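Side-chain contacts in dTDP-4-amino-4,6-dideoxyglucose formyltransferase (Shewanella sp. FDAARGOS_354, PDB 6V2T), which probably transfers a formyl group from a folate cofactor to the amino group of dTDP-4-amino-4,6-dideoxyglucose, a sugar nucleotide linked to O-antigen synthesis: residues F159-P164 / Q179-D184; T144-L147 / I152-G155; N246-R251 / K256-L261. One frame throughout, in Å; residues are numbered along the deposited sequence.

Contact 1 (F159-P164 / Q179-D184)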
loop_
_atom_site.group_PDB
_atom_site.type_symbol
_atom_site.label_atom_id
_atom_site.label_comp_id
_atom_site.label_asym_id
_atom_site.label_seq_id
_atom_site.Cartn_x
_atom_site.Cartn_y
_atom_site.Cartn_z
ATOM N N PHE B 159 22.771 -26.967 -3.230
ATOM C CA PHE B 159 21.760 -26.956 -2.148
ATOM C C PHE B 159 20.604 -26.096 -2.613
ATOM O O PHE B 159 20.888 -25.093 -3.296
ATOM C CB PHE B 159 22.342 -26.356 -0.870
ATOM C CG PHE B 159 23.551 -27.097 -0.378
ATOM C CD1 PHE B 159 23.423 -28.271 0.354
ATOM C CD2 PHE B 159 24.812 -26.636 -0.672
ATOM C CE1 PHE B 159 24.551 -28.952 0.794
ATOM C CE2 PHE B 159 25.937 -27.332 -0.248
ATOM C CZ PHE B 159 25.801 -28.475 0.504
ATOM N N GLN B 160 19.368 -26.447 -2.283
ATOM C CA GLN B 160 18.242 -25.518 -2.539
ATOM C C GLN B 160 17.105 -25.810 -1.563
ATOM O O GLN B 160 16.980 -26.971 -1.098
ATOM C CB GLN B 160 17.824 -25.559 -4.012
ATOM C CG GLN B 160 17.021 -26.766 -4.423
ATOM C CD GLN B 160 16.563 -26.715 -5.871
ATOM O OE1 GLN B 160 16.017 -27.692 -6.359
ATOM N NE2 GLN B 160 16.754 -25.596 -6.573
ATOM N N LYS B 161 16.294 -24.788 -1.297
ATOM C CA LYS B 161 15.098 -24.914 -0.435
ATOM C C LYS B 161 13.979 -24.029 -0.962
ATOM O O LYS B 161 14.209 -22.842 -1.206
ATOM C CB LYS B 161 15.468 -24.597 1.016
ATOM C CG LYS B 161 14.327 -24.885 2.001
ATOM C CD LYS B 161 14.725 -24.977 3.470
ATOM C CE LYS B 161 16.163 -24.573 3.767
ATOM N NZ LYS B 161 16.456 -24.481 5.217
ATOM N N GLU B 162 12.821 -24.635 -1.167
ATOM C CA GLU B 162 11.584 -23.975 -1.598
ATOM C C GLU B 162 11.051 -23.186 -0.405
ATOM O O GLU B 162 11.271 -23.598 0.741
ATOM C CB GLU B 162 10.586 -25.004 -2.090
ATOM C CG GLU B 162 9.240 -24.398 -2.439
ATOM C CD GLU B 162 8.320 -25.274 -3.257
ATOM O OE1 GLU B 162 8.627 -26.466 -3.390
ATOM O OE2 GLU B 162 7.335 -24.747 -3.823
ATOM N N VAL B 163 10.432 -22.053 -0.678
ATOM C CA VAL B 163 9.662 -21.301 0.340
ATOM C C VAL B 163 8.249 -21.220 -0.200
ATOM O O VAL B 163 8.025 -21.182 -1.425
ATOM C CB VAL B 163 10.278 -19.927 0.685
ATOM C CG1 VAL B 163 11.771 -20.014 0.910
ATOM C CG2 VAL B 163 9.959 -18.887 -0.361
ATOM N N PRO B 164 7.257 -21.281 0.714
ATOM C CA PRO B 164 5.856 -21.195 0.331
ATOM C C PRO B 164 5.539 -19.765 -0.118
ATOM O O PRO B 164 6.230 -18.836 0.295
ATOM C CB PRO B 164 5.110 -21.573 1.625
ATOM C CG PRO B 164 6.051 -21.131 2.729
ATOM C CD PRO B 164 7.445 -21.359 2.174
ATOM N N GLN B 179 14.936 -14.482 1.595
ATOM C CA GLN B 179 16.179 -13.975 2.240
ATOM C C GLN B 179 16.445 -14.792 3.507
ATOM O O GLN B 179 17.627 -15.140 3.735
ATOM C CB GLN B 179 16.129 -12.484 2.594
ATOM C CG GLN B 179 16.164 -11.526 1.408
ATOM C CD GLN B 179 16.126 -10.077 1.869
ATOM O OE1 GLN B 179 15.129 -9.572 2.416
ATOM N NE2 GLN B 179 17.212 -9.374 1.619
ATOM N N GLN B 180 15.403 -15.133 4.273
ATOM C CA GLN B 180 15.576 -15.926 5.530
ATOM C C GLN B 180 16.119 -17.323 5.190
ATOM O O GLN B 180 17.028 -17.806 5.888
ATOM C CB GLN B 180 14.270 -16.061 6.311
ATOM C CG GLN B 180 14.482 -16.672 7.692
ATOM C CD GLN B 180 15.553 -15.964 8.495
ATOM O OE1 GLN B 180 15.461 -14.761 8.767
ATOM N NE2 GLN B 180 16.600 -16.698 8.849
ATOM N N THR B 181 15.551 -17.949 4.165
ATOM C CA THR B 181 15.951 -19.278 3.657
ATOM C C THR B 181 17.384 -19.235 3.120
ATOM O O THR B 181 18.081 -20.255 3.314
ATOM C CB THR B 181 14.919 -19.792 2.650
ATOM O OG1 THR B 181 13.912 -20.348 3.488
ATOM C CG2 THR B 181 15.453 -20.841 1.707
ATOM N N GLU B 182 17.779 -18.167 2.408
ATOM C CA GLU B 182 19.158 -17.967 1.932
ATOM C C GLU B 182 20.082 -17.939 3.149
ATOM O O GLU B 182 21.158 -18.540 3.088
ATOM C CB GLU B 182 19.405 -16.668 1.164
ATOM C CG GLU B 182 18.694 -16.530 -0.166
ATOM C CD GLU B 182 19.139 -15.280 -0.917
ATOM O OE1 GLU B 182 19.114 -14.168 -0.300
ATOM O OE2 GLU B 182 19.579 -15.418 -2.092
ATOM N N MET B 183 19.673 -17.249 4.216
ATOM C CA MET B 183 20.513 -17.159 5.440
ATOM C C MET B 183 20.591 -18.521 6.123
ATOM O O MET B 183 21.702 -18.885 6.509
ATOM C CB MET B 183 19.964 -16.086 6.371
ATOM C CG MET B 183 20.225 -14.715 5.802
ATOM S SD MET B 183 19.779 -13.361 6.934
ATOM C CE MET B 183 18.060 -13.720 7.276
ATOM N N ASP B 184 19.479 -19.255 6.208
ATOM C CA ASP B 184 19.430 -20.626 6.758
ATOM C C ASP B 184 20.389 -21.529 5.969
ATOM O O ASP B 184 21.169 -22.233 6.605
ATOM C CB ASP B 184 18.019 -21.221 6.730
ATOM C CG ASP B 184 16.996 -20.613 7.683
ATOM O OD1 ASP B 184 17.385 -19.773 8.517
ATOM O OD2 ASP B 184 15.799 -20.955 7.523
#

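Contact 2 (T144-L147 / I152-G155). With FOL (folic acid), chain H.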
loop_
_atom_site.group_PDB
_atom_site.type_symbol
_atom_site.label_atom_id
_atom_site.label_comp_id
_atom_site.label_asym_id
_atom_site.label_seq_id
_atom_site.Cartn_x
_atom_site.Cartn_y
_atom_site.Cartn_z
ATOM N N THR B 144 18.475 -21.132 -4.323
ATOM C CA THR B 144 19.332 -22.146 -4.994
ATOM C C THR B 144 20.799 -21.712 -4.868
ATOM O O THR B 144 21.170 -20.546 -5.266
ATOM C CB THR B 144 18.930 -22.356 -6.456
ATOM O OG1 THR B 144 17.539 -22.653 -6.595
ATOM C CG2 THR B 144 19.745 -23.471 -7.083
ATOM N N ILE B 145 21.631 -22.595 -4.329
ATOM C CA ILE B 145 23.113 -22.461 -4.391
ATOM C C ILE B 145 23.602 -23.429 -5.466
ATOM O O ILE B 145 23.341 -24.656 -5.328
ATOM C CB ILE B 145 23.754 -22.728 -3.023
ATOM C CG1 ILE B 145 23.124 -21.828 -1.961
ATOM C CG2 ILE B 145 25.254 -22.516 -3.117
ATOM C CD1 ILE B 145 23.761 -21.975 -0.593
ATOM N N HIS B 146 24.205 -22.894 -6.527
ATOM C CA HIS B 146 24.544 -23.694 -7.737
ATOM C C HIS B 146 25.916 -23.312 -8.264
ATOM O O HIS B 146 26.387 -22.170 -8.016
ATOM C CB HIS B 146 23.413 -23.542 -8.770
ATOM C CG HIS B 146 23.306 -22.164 -9.335
ATOM N ND1 HIS B 146 23.998 -21.783 -10.465
ATOM C CD2 HIS B 146 22.598 -21.086 -8.961
ATOM C CE1 HIS B 146 23.720 -20.522 -10.742
ATOM N NE2 HIS B 146 22.876 -20.072 -9.851
ATOM N N LEU B 147 26.579 -24.263 -8.910
ATOM C CA LEU B 147 27.798 -23.994 -9.702
ATOM C C LEU B 147 27.388 -23.072 -10.859
ATOM O O LEU B 147 26.287 -23.244 -11.383
ATOM C CB LEU B 147 28.373 -25.323 -10.212
ATOM C CG LEU B 147 29.076 -26.183 -9.158
ATOM C CD1 LEU B 147 29.415 -27.563 -9.712
ATOM C CD2 LEU B 147 30.330 -25.500 -8.657
ATOM N N ILE B 152 22.854 -18.450 -17.408
ATOM C CA ILE B 152 22.447 -17.719 -16.175
ATOM C C ILE B 152 21.573 -18.643 -15.324
ATOM O O ILE B 152 20.534 -19.135 -15.826
ATOM C CB ILE B 152 21.780 -16.384 -16.530
ATOM C CG1 ILE B 152 22.720 -15.526 -17.373
ATOM C CG2 ILE B 152 21.326 -15.651 -15.271
ATOM C CD1 ILE B 152 22.094 -14.261 -17.927
ATOM N N ASP B 153 21.942 -18.783 -14.044
ATOM C CA ASP B 153 21.135 -19.493 -13.023
ATOM C C ASP B 153 20.854 -20.907 -13.561
ATOM O O ASP B 153 19.718 -21.374 -13.421
ATOM C CB ASP B 153 19.886 -18.673 -12.664
ATOM C CG ASP B 153 20.175 -17.252 -12.207
ATOM O OD1 ASP B 153 21.311 -16.998 -11.723
ATOM O OD2 ASP B 153 19.273 -16.402 -12.356
ATOM N N ASP B 154 21.881 -21.540 -14.145
ATOM C CA ASP B 154 21.757 -22.760 -14.989
ATOM C C ASP B 154 22.643 -23.916 -14.506
ATOM O O ASP B 154 22.234 -25.040 -14.760
ATOM C CB ASP B 154 22.092 -22.462 -16.442
ATOM C CG ASP B 154 21.748 -23.632 -17.362
ATOM O OD1 ASP B 154 22.683 -24.277 -17.808
ATOM O OD2 ASP B 154 20.534 -23.931 -17.516
ATOM N N GLY B 155 23.758 -23.673 -13.793
ATOM C CA GLY B 155 24.722 -24.716 -13.395
ATOM C C GLY B 155 24.192 -25.665 -12.320
ATOM O O GLY B 155 23.096 -25.408 -11.793
HETATM N N1 FOL H . 27.123 -15.393 -14.245
HETATM C C2 FOL H . 27.077 -16.554 -14.919
HETATM N NA2 FOL H . 27.891 -16.747 -15.952
HETATM N N3 FOL H . 26.238 -17.562 -14.535
HETATM C C4 FOL H . 25.393 -17.379 -13.509
HETATM O O4 FOL H . 24.658 -18.363 -13.231
HETATM C C4A FOL H . 25.426 -16.183 -12.798
HETATM N N5 FOL H . 24.598 -15.919 -11.786
HETATM C C6 FOL H . 24.349 -14.563 -11.285
HETATM C C7 FOL H . 25.682 -13.794 -11.354
HETATM N N8 FOL H . 26.398 -14.008 -12.581
HETATM C C8A FOL H . 26.323 -15.192 -13.209
HETATM C C9 FOL H . 23.052 -13.912 -11.896
HETATM N N10 FOL H . 23.159 -12.460 -12.060
HETATM C C11 FOL H . 21.804 -10.134 -15.295
HETATM C C12 FOL H . 22.501 -9.572 -14.224
HETATM C C13 FOL H . 22.929 -10.363 -13.153
HETATM C C14 FOL H . 22.701 -11.723 -13.126
HETATM C C15 FOL H . 22.031 -12.285 -14.207
HETATM C C16 FOL H . 21.587 -11.505 -15.278
HETATM C C FOL H . 21.367 -9.286 -16.467
HETATM O O FOL H . 21.955 -8.237 -16.614
HETATM N N FOL H . 20.454 -9.670 -17.363
#

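Contact 3 (N246-R251 / K256-L261). With 0FX (dTDP-4-amino-4,6-dideoxyglucose), chain G.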
loop_
_atom_site.group_PDB
_atom_site.type_symbol
_atom_site.label_atom_id
_atom_site.label_comp_id
_atom_site.label_asym_id
_atom_site.label_seq_id
_atom_site.Cartn_x
_atom_site.Cartn_y
_atom_site.Cartn_z
ATOM N N ASN B 246 6.856 0.265 -9.547
ATOM C CA ASN B 246 6.810 -0.903 -10.459
ATOM C C ASN B 246 5.629 -0.737 -11.412
ATOM O O ASN B 246 5.835 -0.229 -12.536
ATOM C CB ASN B 246 6.854 -2.221 -9.682
ATOM C CG ASN B 246 8.159 -2.476 -8.957
ATOM O OD1 ASN B 246 9.233 -2.041 -9.384
ATOM N ND2 ASN B 246 8.081 -3.197 -7.855
ATOM N N ALA B 247 4.452 -1.237 -11.041
ATOM C CA ALA B 247 3.256 -1.234 -11.900
ATOM C C ALA B 247 2.857 0.222 -12.154
ATOM O O ALA B 247 2.863 1.010 -11.205
ATOM C CB ALA B 247 2.146 -2.022 -11.257
ATOM N N TYR B 248 2.531 0.547 -13.393
ATOM C CA TYR B 248 1.989 1.864 -13.802
ATOM C C TYR B 248 1.077 1.670 -15.007
ATOM O O TYR B 248 1.230 0.665 -15.701
ATOM C CB TYR B 248 3.112 2.841 -14.147
ATOM C CG TYR B 248 3.872 2.439 -15.376
ATOM C CD1 TYR B 248 4.927 1.543 -15.293
ATOM C CD2 TYR B 248 3.493 2.890 -16.631
ATOM C CE1 TYR B 248 5.622 1.140 -16.417
ATOM C CE2 TYR B 248 4.168 2.484 -17.769
ATOM C CZ TYR B 248 5.249 1.628 -17.656
ATOM O OH TYR B 248 5.904 1.198 -18.766
ATOM N N TYR B 249 0.164 2.613 -15.241
ATOM C CA TYR B 249 -0.466 2.834 -16.572
ATOM C C TYR B 249 -0.041 4.215 -17.093
ATOM O O TYR B 249 0.234 5.170 -16.315
ATOM C CB TYR B 249 -1.983 2.586 -16.558
ATOM C CG TYR B 249 -2.796 3.474 -15.647
ATOM C CD1 TYR B 249 -3.269 4.714 -16.079
ATOM C CD2 TYR B 249 -3.081 3.083 -14.350
ATOM C CE1 TYR B 249 -4.019 5.525 -15.249
ATOM C CE2 TYR B 249 -3.834 3.885 -13.507
ATOM C CZ TYR B 249 -4.283 5.117 -13.951
ATOM O OH TYR B 249 -4.995 5.891 -13.089
ATOM N N LEU B 250 0.069 4.288 -18.422
ATOM C CA LEU B 250 0.408 5.509 -19.193
ATOM C C LEU B 250 -0.852 6.357 -19.381
ATOM O O LEU B 250 -1.866 5.792 -19.815
ATOM C CB LEU B 250 0.963 5.089 -20.556
ATOM C CG LEU B 250 2.470 4.905 -20.609
ATOM C CD1 LEU B 250 2.880 4.165 -21.877
ATOM C CD2 LEU B 250 3.168 6.252 -20.499
ATOM N N ARG B 251 -0.775 7.657 -19.094
ATOM C CA ARG B 251 -1.866 8.631 -19.391
ATOM C C ARG B 251 -1.661 9.213 -20.791
ATOM O O ARG B 251 -0.524 9.268 -21.258
ATOM C CB ARG B 251 -1.879 9.700 -18.299
ATOM C CG ARG B 251 -2.536 9.224 -17.012
ATOM C CD ARG B 251 -2.430 10.185 -15.846
ATOM N NE ARG B 251 -2.752 11.569 -16.180
ATOM C CZ ARG B 251 -3.966 12.023 -16.490
ATOM N NH1 ARG B 251 -4.124 13.311 -16.738
ATOM N NH2 ARG B 251 -5.020 11.215 -16.516
ATOM N N LYS B 256 2.524 8.972 -15.858
ATOM C CA LYS B 256 2.320 7.586 -15.367
ATOM C C LYS B 256 1.589 7.637 -14.031
ATOM O O LYS B 256 1.913 8.509 -13.193
ATOM C CB LYS B 256 3.666 6.862 -15.234
ATOM C CG LYS B 256 4.307 6.499 -16.570
ATOM C CD LYS B 256 5.695 5.912 -16.462
ATOM C CE LYS B 256 6.375 5.841 -17.813
ATOM N NZ LYS B 256 7.572 4.970 -17.783
ATOM N N VAL B 257 0.660 6.707 -13.839
ATOM C CA VAL B 257 0.080 6.447 -12.501
ATOM C C VAL B 257 0.669 5.135 -11.995
ATOM O O VAL B 257 0.357 4.118 -12.583
ATOM C CB VAL B 257 -1.446 6.410 -12.551
ATOM C CG1 VAL B 257 -1.991 6.095 -11.170
ATOM C CG2 VAL B 257 -2.005 7.733 -13.071
ATOM N N TYR B 258 1.454 5.173 -10.920
ATOM C CA TYR B 258 2.009 3.945 -10.287
ATOM C C TYR B 258 0.972 3.367 -9.320
ATOM O O TYR B 258 0.373 4.117 -8.486
ATOM C CB TYR B 258 3.373 4.197 -9.633
ATOM C CG TYR B 258 4.468 4.437 -10.642
ATOM C CD1 TYR B 258 5.195 3.386 -11.187
ATOM C CD2 TYR B 258 4.729 5.714 -11.112
ATOM C CE1 TYR B 258 6.190 3.610 -12.126
ATOM C CE2 TYR B 258 5.713 5.952 -12.054
ATOM C CZ TYR B 258 6.455 4.900 -12.555
ATOM O OH TYR B 258 7.412 5.128 -13.489
ATOM N N ILE B 259 0.784 2.049 -9.431
ATOM C CA ILE B 259 -0.190 1.267 -8.633
ATOM C C ILE B 259 0.577 0.319 -7.718
ATOM O O ILE B 259 1.420 -0.423 -8.225
ATOM C CB ILE B 259 -1.144 0.510 -9.573
ATOM C CG1 ILE B 259 -1.888 1.471 -10.499
ATOM C CG2 ILE B 259 -2.106 -0.353 -8.777
ATOM C CD1 ILE B 259 -2.916 2.336 -9.790
ATOM N N ARG B 260 0.229 0.311 -6.430
ATOM C CA ARG B 260 0.768 -0.617 -5.414
ATOM C C ARG B 260 -0.450 -1.201 -4.705
ATOM O O ARG B 260 -1.483 -0.486 -4.597
ATOM C CB ARG B 260 1.714 0.088 -4.440
ATOM C CG ARG B 260 2.984 0.632 -5.079
ATOM C CD ARG B 260 3.817 1.562 -4.185
ATOM N NE ARG B 260 4.919 2.128 -4.975
ATOM C CZ ARG B 260 4.887 3.304 -5.652
ATOM N NH1 ARG B 260 5.940 3.690 -6.347
ATOM N NH2 ARG B 260 3.826 4.110 -5.640
ATOM N N LEU B 261 -0.322 -2.430 -4.235
ATOM C CA LEU B 261 -1.406 -3.145 -3.508
ATOM C C LEU B 261 -0.798 -3.802 -2.280
ATOM O O LEU B 261 0.341 -4.307 -2.365
ATOM C CB LEU B 261 -2.033 -4.179 -4.452
ATOM C CG LEU B 261 -3.246 -4.947 -3.917
ATOM C CD1 LEU B 261 -4.311 -5.067 -4.986
ATOM C CD2 LEU B 261 -2.842 -6.328 -3.431
HETATM O O4P 0FX G . 17.956 -9.445 -5.068
HETATM P P2 0FX G . 18.929 -8.269 -5.173
HETATM O O3P 0FX G . 20.154 -8.452 -4.333
HETATM O O1G 0FX G . 19.363 -8.339 -6.681
HETATM C C1G 0FX G . 20.755 -8.417 -6.980
HETATM C C2G 0FX G . 20.966 -7.432 -8.113
HETATM O O2G 0FX G . 20.637 -6.071 -7.774
HETATM C C3G 0FX G . 20.070 -7.881 -9.254
HETATM O O3G 0FX G . 20.353 -7.016 -10.363
HETATM C C4G 0FX G . 20.283 -9.370 -9.591
HETATM N N4A 0FX G . 19.218 -9.812 -10.496
HETATM C C5G 0FX G . 20.263 -10.313 -8.393
HETATM C C6G 0FX G . 20.717 -11.730 -8.801
HETATM O O5G 0FX G . 21.103 -9.766 -7.372
HETATM O OPP 0FX G . 18.528 -6.692 -4.689
HETATM P P 0FX G . 17.570 -5.962 -5.692
HETATM O O1P 0FX G . 18.020 -5.730 -7.058
HETATM O O2P 0FX G . 17.336 -4.587 -5.125
HETATM O O5 0FX G . 16.100 -6.536 -5.689
HETATM C C5 0FX G . 15.501 -6.990 -4.504
HETATM C C4 0FX G . 13.987 -7.000 -4.747
HETATM O O4 0FX G . 13.459 -5.678 -4.866
HETATM C C3 0FX G . 13.559 -7.659 -6.070
HETATM O O3 0FX G . 13.534 -9.077 -5.984
HETATM C C2 0FX G . 12.187 -7.017 -6.394
HETATM C C1 0FX G . 12.370 -5.626 -5.725
HETATM N N11 0FX G . 12.619 -4.618 -6.746
HETATM C C61 0FX G . 13.861 -4.167 -7.029
HETATM C C51 0FX G . 14.020 -3.182 -8.003
HETATM C C5A 0FX G . 15.416 -2.670 -8.344
HETATM C C21 0FX G . 11.544 -4.131 -7.378
HETATM O O21 0FX G . 10.317 -4.617 -7.063
HETATM N N31 0FX G . 11.657 -3.184 -8.342
HETATM C C41 0FX G . 12.885 -2.698 -8.663
HETATM O O41 0FX G . 12.981 -1.782 -9.672
HETATM O O HOH W 1 4.009 -1.370 -8.223
#

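Contact 1 (F159-P164 / Q179-D184)
Thr181 points its CB at strand 159-163, and its first torsion (chi1 -82°) splits the two branches between two partners. OG1 lies beside the backbone N of its own residue and faces Val163. CG2 lies anti to that N and faces Lys161. Val163 CG1 touches Thr181 OG1 at 3.4 Å and also rests on Thr181 CB. The two side chains pass alongside each other, running opposite ways. Thr181 CG2 meets the base of the lysine, with Lys161 CB 3.8 Å from Thr181 CG2, and the methyl also lies near Lys161 O. The lysine leaves the strand with CG anti to its backbone N (chi1 -172°) and then bends at chi3. The lysine side chain runs across that of Asp184 at about a right angle, with NZ nearest Asp184 CB. Lys161 NZ stays 4.3 Å from Asp184 OD2, too far for a salt bridge, so any attraction is probably modest. The carboxylate is held from its own helix: Gln180 NE2 donates to Asp184 OD1 at 3.2 Å, from above the carboxylate plane. No hydrogen bond joins the two segments. The contact is side-chain packing of the last strand of the sheet against helix 171-194, the two running roughly antiparallel (150°). Leu185 and Val178 of this helix extend the packing on Lys161 and Val163. Along one edge the strand is hydrogen-bonded to strand 141-147, whose Cys143 also touches Thr181.

Contact 2 (T144-L147 / I152-G155)
The His146 ring is turned toward loop 152-155, and its plane stands 79° from the carboxylate plane of Asp153. The two side chains meet at a slant and do not bond to each other. The ring instead approaches the loop backbone, with His146 CE1 3.6 Å from Asp153 CA. The base of the histidine meets the far end of the loop, where His146 CB lies 3.6 Å from Gly155 O. The ring is placed by a first torsion (chi1 67°) that sets CG between the backbone N and the carbonyl carbon. Its rotation is fixed from two sides. His146 ND1 donates to Leu147 O at 2.9 Å, from above the carbonyl plane, and NE2 is bonded to Asn116 OD1. Leu147 O has a second close neighbour in Gly155 CA, a CA-H...O contact. Gly155 has no side chain, which lets the carbonyl sit against it.

Folic acid lies at the edge of the histidine ring, with its O4 in the ring plane and 3.4 Å from His146 CE1. That same folate O4 accepts a hydrogen bond from Asp153 N at 2.9 Å. Ile152 CG2 packs on the benzoyl ring at folate C15, 3.6 Å away. The Asp153 carboxylate is held by Gly127 N at OD2, while OD1 lies near folate N5 at 3.5 Å.

Formyltransferases of this family share an Asn-His-Asp set, and Asp153 touching Asn116 and His118 is consistent with it. The histidine ring, fixed by Leu147 O and Asn116 OD1, packs against the loop backbone, and the loop presents an N-H to the pterin carbonyl and a carboxylate beside N5.

Contact 3 (N246-R251 / K256-L261)
Tyr248 meets both Lys256 and Tyr258 of the partner strand on one face of an antiparallel hairpin. The lysine chain, extended beyond CG, runs obliquely over one face of the Tyr248 ring. Lys256 CD makes a CH-pi contact there, 3.7 Å from Tyr248 CD2. Farther along, Lys256 NZ stands 4.4 Å from the ring centroid of Tyr248, a cation-pi contact. Tyr248 CB sits over one face of the Tyr258 ring, a CH-pi contact, 3.7 Å from Tyr258 CD1. The two side chains extend in the same direction, but their ring planes are inclined at 54°, so the pair is oblique.

On the opposite face Tyr249 lies over Val257. Val257 CB is 3.4 Å from Tyr249 CZ, and both valine methyls touch the ring or its hydroxyl. The ring is set over the neighbouring strand by chi1 62°, with CG between the backbone N and the carbonyl carbon. Ile259 CD1 reaches the ring edge, and Arg251 CD packs on Val257 CG2.

The backbone holds these partners in register. Tyr249 and Val257 form a hydrogen-bonded pair, and Ile259 N donates to Ala247 O at 2.9 Å. A water continues the pairing from Ala247 N to Ile259 O. Farther out, strand 256-261 pairs antiparallel with a strand of the second subunit. Arg251 and Arg260 make salt bridges to Glu167 and Glu264 of that subunit.

At the start of the hairpin, Asn246 binds the thymine. Its OD1 accepts from thymine N31 at 2.9 Å, and Asn246 ND2 donates to thymine O21 at 2.8 Å. ND2 is also bonded to Leu239 O, which positions the amide. Asn246 reads the thymine edge with one acceptor and one donor, consistent with base recognition; the hairpin also joins the dimer.

The contacts come in series along the chain: contact 2 closes before contact 1 opens, and contact 3 lies far later. Contacts 1 and 2 belong to the formyl transferase region, with centres 14 Å apart. They share the seven-stranded mixed sheet, where strands 141-147 and 157-163 are neighbours, and they touch where Phe159 O meets Ile145 N and Gln160 meets Thr144. Contact 2 faces the folate, while contact 1 packs the outermost strand on helix 171-194. Contact 3 belongs to the C-terminal dimerization region, its centre 31 Å from contact 1 and 33 Å from contact 2. The nucleotide-sugar thus spans from the catalytic region to the dimer-forming hairpin.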